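PDB 2HIN: repressor protein from Enterobacteria phage N15, which probably binds operator DNA as a homodimer through a helix-turn-helix domain, acting as a Cro-type transcriptional regulator of the phage. Local coordinates for residues A[7-12]-A[50-55]; A[11-16]-A[26-31]. All blocks are in the same frame, centred on the assembly; numbering follows the deposited sequence.

Contact 1. Residues A[7-12]-A[50-55]; sequences VRHFGD and YKLKSD
Lys51 and Leu52 both lean on the imidazole of His9, and no hydrogen bond links the segments. Lys51 comes first: its CG touches His9 CE1 at 3.6 Å, approaching obliquely to the ring. In the conformer described, the chain then bends at chi2 (59°) and carries the ammonium away; only the aliphatic root of the lysine does the packing. Leu52 follows over one face of the same ring, with CG above the plane toward the rim. One methyl, CD1, sits 3.9 Å from His9 CB, while the other, CD2, is 4.1 Å from His9 ND1. His9 meets them because its chi1 of -179° swings CG directly opposite the backbone N and sends the ring out from the helix. His9 CD2 lies over the centre of the Phe10 ring, 3.5 Å above its plane, while Phe10 CD2 lies in the imidazole plane at the edge. Beyond Leu52 the segment faces other partners: Lys53 NZ is, in one conformer, hydrogen-bonded to Tyr50 OH of the second subunit, and Ser54 OG caps Thr57 N at the start of helix 55-60. The loop after helix 38-47 is thus laid against the C-terminal turn of helix 3-10. Leu52 N is hydrogen-bonded to Thr48 OG1, and His9 and Phe10 both pack on Thr48, while Leu52 packs on Ile44 of helix 38-47 and on Met1.

Contact 2. Residues A[11-16]-A[26-31]; sequences GDVEKA and AVYQWL
Val13 drives its whole isopropyl group against Val27, Tyr28 and Leu31. Starting at CB, the side chain already lies 3.9 Å from both CE2 and CZ of the Tyr28 ring. At the branch point CG1 is set opposite the backbone N (chi1 170°) and wedges in where Val27 and Tyr28 meet, 3.7 Å from Val27 CB and 3.6 Å from Tyr28 CE2. The other methyl, CG2, makes a CH-pi contact over the face of Tyr28, 4.1 Å from the ring centroid and 25° off its normal, and reaches Leu31 CD1 at 4.0 Å. No hydrogen bond crosses the interface; its one polar side-chain atom is Tyr28 OH, 3.9 Å from Val13 CG2. Just before Val13, Asp12 is the N-cap of its helix: OD1 accepts from Lys15 N at 2.8 Å, a nearly straight bond that holds the first turn in shape. This is the packing of a helix-turn-helix, with helix 13-20 against helix 24-33, by its order probably the recognition helix. Val27 continues the seam onto Ala17, Leu31 reaches Pro3 and Glu4 of helix 3-10, and Trp30 runs inward to Leu6, Val20 and Ile44, between helices 3-10, 13-20 and 38-47.

In the fold
From the N terminus, helix 3-10 ends at Gly11, whose positive phi turns the chain into helix 13-20. Gly11 and Asp12 lie in the first segment of both contacts, though neither touches the partner segment. Contact 2 closes the short loop, folding helix 24-33 back on the start of helix 13-20 to build the helix-turn-helix. Contact 1 closes the long one, so contact 2 is nested inside it, with about 11 Å between centres. Helix 3-10 links the two: Val7 packs on Val13 and Val27, and Phe10 on Ala16. Contact 1 ties this helix to the loop before helix 55-60, whose Tyr50 stacks on Tyr50 of the second subunit.

Contact 1. Residues A[7-12]-A[50-55]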
loop_
_atom_site.group_PDB
_atom_site.type_symbol
_atom_site.label_atom_id
_atom_site.label_comp_id
_atom_site.label_asym_id
_atom_site.label_seq_id
_atom_site.Cartn_x
_atom_site.Cartn_y
_atom_site.Cartn_z
ATOM N N VAL A 7 11.497 1.616 11.726
ATOM C CA VAL A 7 12.156 2.501 12.690
ATOM C C VAL A 7 13.590 2.899 12.252
ATOM O O VAL A 7 13.975 4.053 12.350
ATOM C CB VAL A 7 12.142 1.907 14.113
ATOM C CG1 VAL A 7 12.918 2.787 15.091
ATOM C CG2 VAL A 7 10.695 1.732 14.578
ATOM N N ARG A 8 14.371 1.954 11.739
ATOM C CA ARG A 8 15.714 2.251 11.208
ATOM C C ARG A 8 15.659 3.275 10.084
ATOM O O ARG A 8 16.491 4.174 10.011
ATOM C CB ARG A 8 16.333 0.953 10.683
ATOM C CG ARG A 8 17.697 1.098 9.992
ATOM C CD ARG A 8 18.183 -0.270 9.528
ATOM N NE ARG A 8 19.450 -0.262 8.784
ATOM C CZ ARG A 8 19.591 -0.046 7.469
ATOM N NH1 ARG A 8 18.541 0.215 6.694
ATOM N NH2 ARG A 8 20.805 -0.080 6.918
ATOM N N HIS A 9 14.681 3.138 9.193
ATOM C CA HIS A 9 14.569 4.028 8.044
ATOM C C HIS A 9 14.364 5.479 8.469
ATOM O O HIS A 9 14.981 6.387 7.918
ATOM C CB HIS A 9 13.415 3.565 7.155
ATOM C CG HIS A 9 13.241 4.397 5.928
ATOM N ND1 HIS A 9 14.057 4.274 4.830
ATOM C CD2 HIS A 9 12.341 5.354 5.631
ATOM C CE1 HIS A 9 13.652 5.118 3.897
ATOM N NE2 HIS A 9 12.639 5.818 4.372
ATOM N N PHE A 10 13.445 5.698 9.402
ATOM C CA PHE A 10 13.081 7.063 9.799
ATOM C C PHE A 10 13.923 7.587 10.965
ATOM O O PHE A 10 13.996 8.795 11.170
ATOM C CB PHE A 10 11.591 7.138 10.112
ATOM C CG PHE A 10 10.730 7.084 8.896
ATOM C CD1 PHE A 10 10.600 8.196 8.092
ATOM C CD2 PHE A 10 10.073 5.938 8.538
ATOM C CE1 PHE A 10 9.808 8.170 6.958
ATOM C CE2 PHE A 10 9.266 5.925 7.403
ATOM C CZ PHE A 10 9.141 7.056 6.630
ATOM N N GLY A 11 14.499 6.676 11.742
ATOM C CA GLY A 11 15.429 7.011 12.841
ATOM C C GLY A 11 14.879 6.682 14.219
ATOM O O GLY A 11 15.614 6.216 15.092
ATOM N N ASP A 12 13.610 6.967 14.469
ATOM C CA ASP A 12 12.959 6.616 15.743
ATOM C C ASP A 12 11.474 6.438 15.523
ATOM O O ASP A 12 10.976 6.654 14.407
ATOM C CB ASP A 12 13.273 7.634 16.869
ATOM C CG ASP A 12 12.739 9.009 16.605
ATOM O OD1 ASP A 12 11.766 9.182 15.845
ATOM O OD2 ASP A 12 13.296 9.952 17.213
ATOM N N TYR A 50 9.178 3.249 -2.400
ATOM C CA TYR A 50 9.594 1.869 -2.617
ATOM C C TYR A 50 10.895 1.513 -1.928
ATOM O O TYR A 50 11.440 0.431 -2.159
ATOM C CB TYR A 50 9.677 1.522 -4.105
ATOM C CG TYR A 50 8.476 1.949 -4.924
ATOM C CD1 TYR A 50 7.161 1.806 -4.477
ATOM C CD2 TYR A 50 8.658 2.500 -6.189
ATOM C CE1 TYR A 50 6.084 2.179 -5.280
ATOM C CE2 TYR A 50 7.593 2.857 -6.986
ATOM C CZ TYR A 50 6.301 2.703 -6.539
ATOM O OH TYR A 50 5.257 2.994 -7.392
ATOM N N LYS A 51 11.406 2.387 -1.069
ATOM C CA LYS A 51 12.666 2.083 -0.363
ATOM C C LYS A 51 12.522 0.972 0.663
ATOM O O LYS A 51 13.476 0.238 0.899
ATOM C CB LYS A 51 13.264 3.323 0.299
ATOM C CG LYS A 51 14.536 3.051 1.132
ATOM C CD LYS A 51 15.684 2.431 0.330
ATOM C CE LYS A 51 16.934 2.293 1.200
ATOM N NZ LYS A 51 18.066 1.627 0.519
ATOM N N LEU A 52 11.364 0.896 1.318
ATOM C CA LEU A 52 11.008 -0.243 2.170
ATOM C C LEU A 52 10.011 -1.103 1.402
ATOM O O LEU A 52 9.095 -0.588 0.758
ATOM C CB LEU A 52 10.403 0.211 3.490
ATOM C CG LEU A 52 11.305 1.078 4.357
ATOM C CD1 LEU A 52 10.589 1.419 5.644
ATOM C CD2 LEU A 52 12.666 0.387 4.621
ATOM N N LYS A 53 10.183 -2.413 1.455
ATOM C CA LYS A 53 9.318 -3.307 0.706
ATOM C C LYS A 53 8.464 -4.149 1.622
ATOM O O LYS A 53 8.959 -4.770 2.584
ATOM C CB LYS A 53 10.134 -4.214 -0.219
ATOM C CG LYS A 53 10.993 -3.460 -1.251
ATOM C CD LYS A 53 10.162 -2.903 -2.401
ATOM C CE LYS A 53 11.011 -2.804 -3.671
ATOM N NZ LYS A 53 10.345 -2.316 -4.925
ATOM N N SER A 54 7.181 -4.203 1.304
ATOM C CA SER A 54 6.263 -5.083 1.975
ATOM C C SER A 54 6.742 -6.523 1.864
ATOM O O SER A 54 7.479 -6.888 0.942
ATOM C CB SER A 54 4.873 -4.962 1.376
ATOM O OG SER A 54 4.844 -5.456 0.037
ATOM N N ASP A 55 6.270 -7.353 2.762
ATOM C CA ASP A 55 6.558 -8.770 2.679
ATOM C C ASP A 55 6.021 -9.326 1.350
ATOM O O ASP A 55 6.678 -10.161 0.729
ATOM C CB ASP A 55 5.952 -9.478 3.898
ATOM C CG ASP A 55 6.583 -9.014 5.241
ATOM O OD1 ASP A 55 7.722 -8.454 5.278
ATOM O OD2 ASP A 55 5.907 -9.199 6.276
#

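Contact 2. Residues A[11-16]-A[26-31]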
loop_
_atom_site.group_PDB
_atom_site.type_symbol
_atom_site.label_atom_id
_atom_site.label_comp_id
_atom_site.label_asym_id
_atom_site.label_seq_id
_atom_site.Cartn_x
_atom_site.Cartn_y
_atom_site.Cartn_z
ATOM N N GLY A 11 14.499 6.676 11.742
ATOM C CA GLY A 11 15.429 7.011 12.841
ATOM C C GLY A 11 14.879 6.682 14.219
ATOM O O GLY A 11 15.614 6.216 15.092
ATOM N N ASP A 12 13.610 6.967 14.469
ATOM C CA ASP A 12 12.959 6.616 15.743
ATOM C C ASP A 12 11.474 6.438 15.523
ATOM O O ASP A 12 10.976 6.654 14.407
ATOM C CB ASP A 12 13.273 7.634 16.869
ATOM C CG ASP A 12 12.739 9.009 16.605
ATOM O OD1 ASP A 12 11.766 9.182 15.845
ATOM O OD2 ASP A 12 13.296 9.952 17.213
ATOM N N VAL A 13 10.777 6.020 16.572
ATOM C CA VAL A 13 9.346 5.744 16.442
ATOM C C VAL A 13 8.550 6.974 16.076
ATOM O O VAL A 13 7.678 6.892 15.212
ATOM C CB VAL A 13 8.761 5.046 17.686
ATOM C CG1 VAL A 13 7.243 4.994 17.635
ATOM C CG2 VAL A 13 9.348 3.651 17.793
ATOM N N GLU A 14 8.842 8.101 16.716
ATOM C CA GLU A 14 8.099 9.317 16.468
ATOM C C GLU A 14 8.205 9.730 15.002
ATOM O O GLU A 14 7.211 10.086 14.372
ATOM C CB GLU A 14 8.603 10.433 17.380
ATOM C CG GLU A 14 7.784 11.704 17.296
ATOM C CD GLU A 14 8.393 12.862 18.070
ATOM O OE1 GLU A 14 9.638 12.898 18.228
ATOM O OE2 GLU A 14 7.621 13.754 18.497
ATOM N N LYS A 15 9.417 9.682 14.463
ATOM C CA LYS A 15 9.644 10.052 13.066
ATOM C C LYS A 15 8.991 9.031 12.119
ATOM O O LYS A 15 8.474 9.415 11.079
ATOM C CB LYS A 15 11.126 10.183 12.793
ATOM C CG LYS A 15 11.761 11.372 13.492
ATOM C CD LYS A 15 13.188 11.552 13.028
ATOM C CE LYS A 15 14.169 10.706 13.765
ATOM N NZ LYS A 15 15.552 11.131 13.380
ATOM N N ALA A 16 9.007 7.755 12.487
ATOM C CA ALA A 16 8.332 6.739 11.683
ATOM C C ALA A 16 6.814 6.969 11.667
ATOM O O ALA A 16 6.172 6.855 10.618
ATOM C CB ALA A 16 8.658 5.345 12.203
ATOM N N ALA A 26 0.729 3.166 17.801
ATOM C CA ALA A 26 0.525 2.123 16.809
ATOM C C ALA A 26 1.844 1.486 16.409
ATOM O O ALA A 26 1.917 0.278 16.239
ATOM C CB ALA A 26 -0.194 2.655 15.577
ATOM N N VAL A 27 2.874 2.297 16.196
ATOM C CA VAL A 27 4.181 1.744 15.818
ATOM C C VAL A 27 4.728 0.831 16.924
ATOM O O VAL A 27 5.241 -0.253 16.643
ATOM C CB VAL A 27 5.180 2.825 15.471
ATOM C CG1 VAL A 27 6.551 2.219 15.075
ATOM C CG2 VAL A 27 4.655 3.700 14.292
ATOM N N TYR A 28 4.584 1.246 18.190
ATOM C CA TYR A 28 4.997 0.365 19.292
ATOM C C TYR A 28 4.187 -0.929 19.291
ATOM O O TYR A 28 4.742 -1.970 19.590
ATOM C CB TYR A 28 4.909 1.055 20.671
ATOM C CG TYR A 28 6.084 1.971 20.901
ATOM C CD1 TYR A 28 7.352 1.444 21.138
ATOM C CD2 TYR A 28 5.942 3.357 20.906
ATOM C CE1 TYR A 28 8.444 2.273 21.360
ATOM C CE2 TYR A 28 7.022 4.199 21.114
ATOM C CZ TYR A 28 8.283 3.642 21.340
ATOM O OH TYR A 28 9.377 4.459 21.566
ATOM N N GLN A 29 2.899 -0.878 18.957
ATOM C CA GLN A 29 2.140 -2.120 18.902
ATOM C C GLN A 29 2.564 -3.017 17.737
ATOM O O GLN A 29 2.488 -4.238 17.845
ATOM C CB GLN A 29 0.646 -1.854 18.928
ATOM C CG GLN A 29 0.245 -1.275 20.275
ATOM C CD GLN A 29 -1.226 -1.145 20.481
ATOM O OE1 GLN A 29 -1.838 -0.172 20.047
ATOM N NE2 GLN A 29 -1.814 -2.087 21.194
ATOM N N TRP A 30 3.030 -2.440 16.633
ATOM C CA TRP A 30 3.620 -3.259 15.558
ATOM C C TRP A 30 4.906 -3.934 16.035
ATOM O O TRP A 30 5.127 -5.106 15.780
ATOM C CB TRP A 30 3.900 -2.433 14.296
ATOM C CG TRP A 30 2.693 -1.762 13.709
ATOM C CD1 TRP A 30 1.385 -2.044 13.944
ATOM C CD2 TRP A 30 2.715 -0.662 12.802
ATOM N NE1 TRP A 30 0.599 -1.197 13.217
ATOM C CE2 TRP A 30 1.392 -0.338 12.501
ATOM C CE3 TRP A 30 3.741 0.073 12.202
ATOM C CZ2 TRP A 30 1.059 0.707 11.631
ATOM C CZ3 TRP A 30 3.401 1.111 11.333
ATOM C CH2 TRP A 30 2.078 1.405 11.074
ATOM N N LEU A 31 5.744 -3.176 16.735
ATOM C CA LEU A 31 6.984 -3.741 17.297
ATOM C C LEU A 31 6.649 -4.894 18.224
ATOM O O LEU A 31 7.237 -5.975 18.133
ATOM C CB LEU A 31 7.775 -2.650 18.045
ATOM C CG LEU A 31 8.474 -1.632 17.127
ATOM C CD1 LEU A 31 8.864 -0.365 17.894
ATOM C CD2 LEU A 31 9.723 -2.247 16.483
#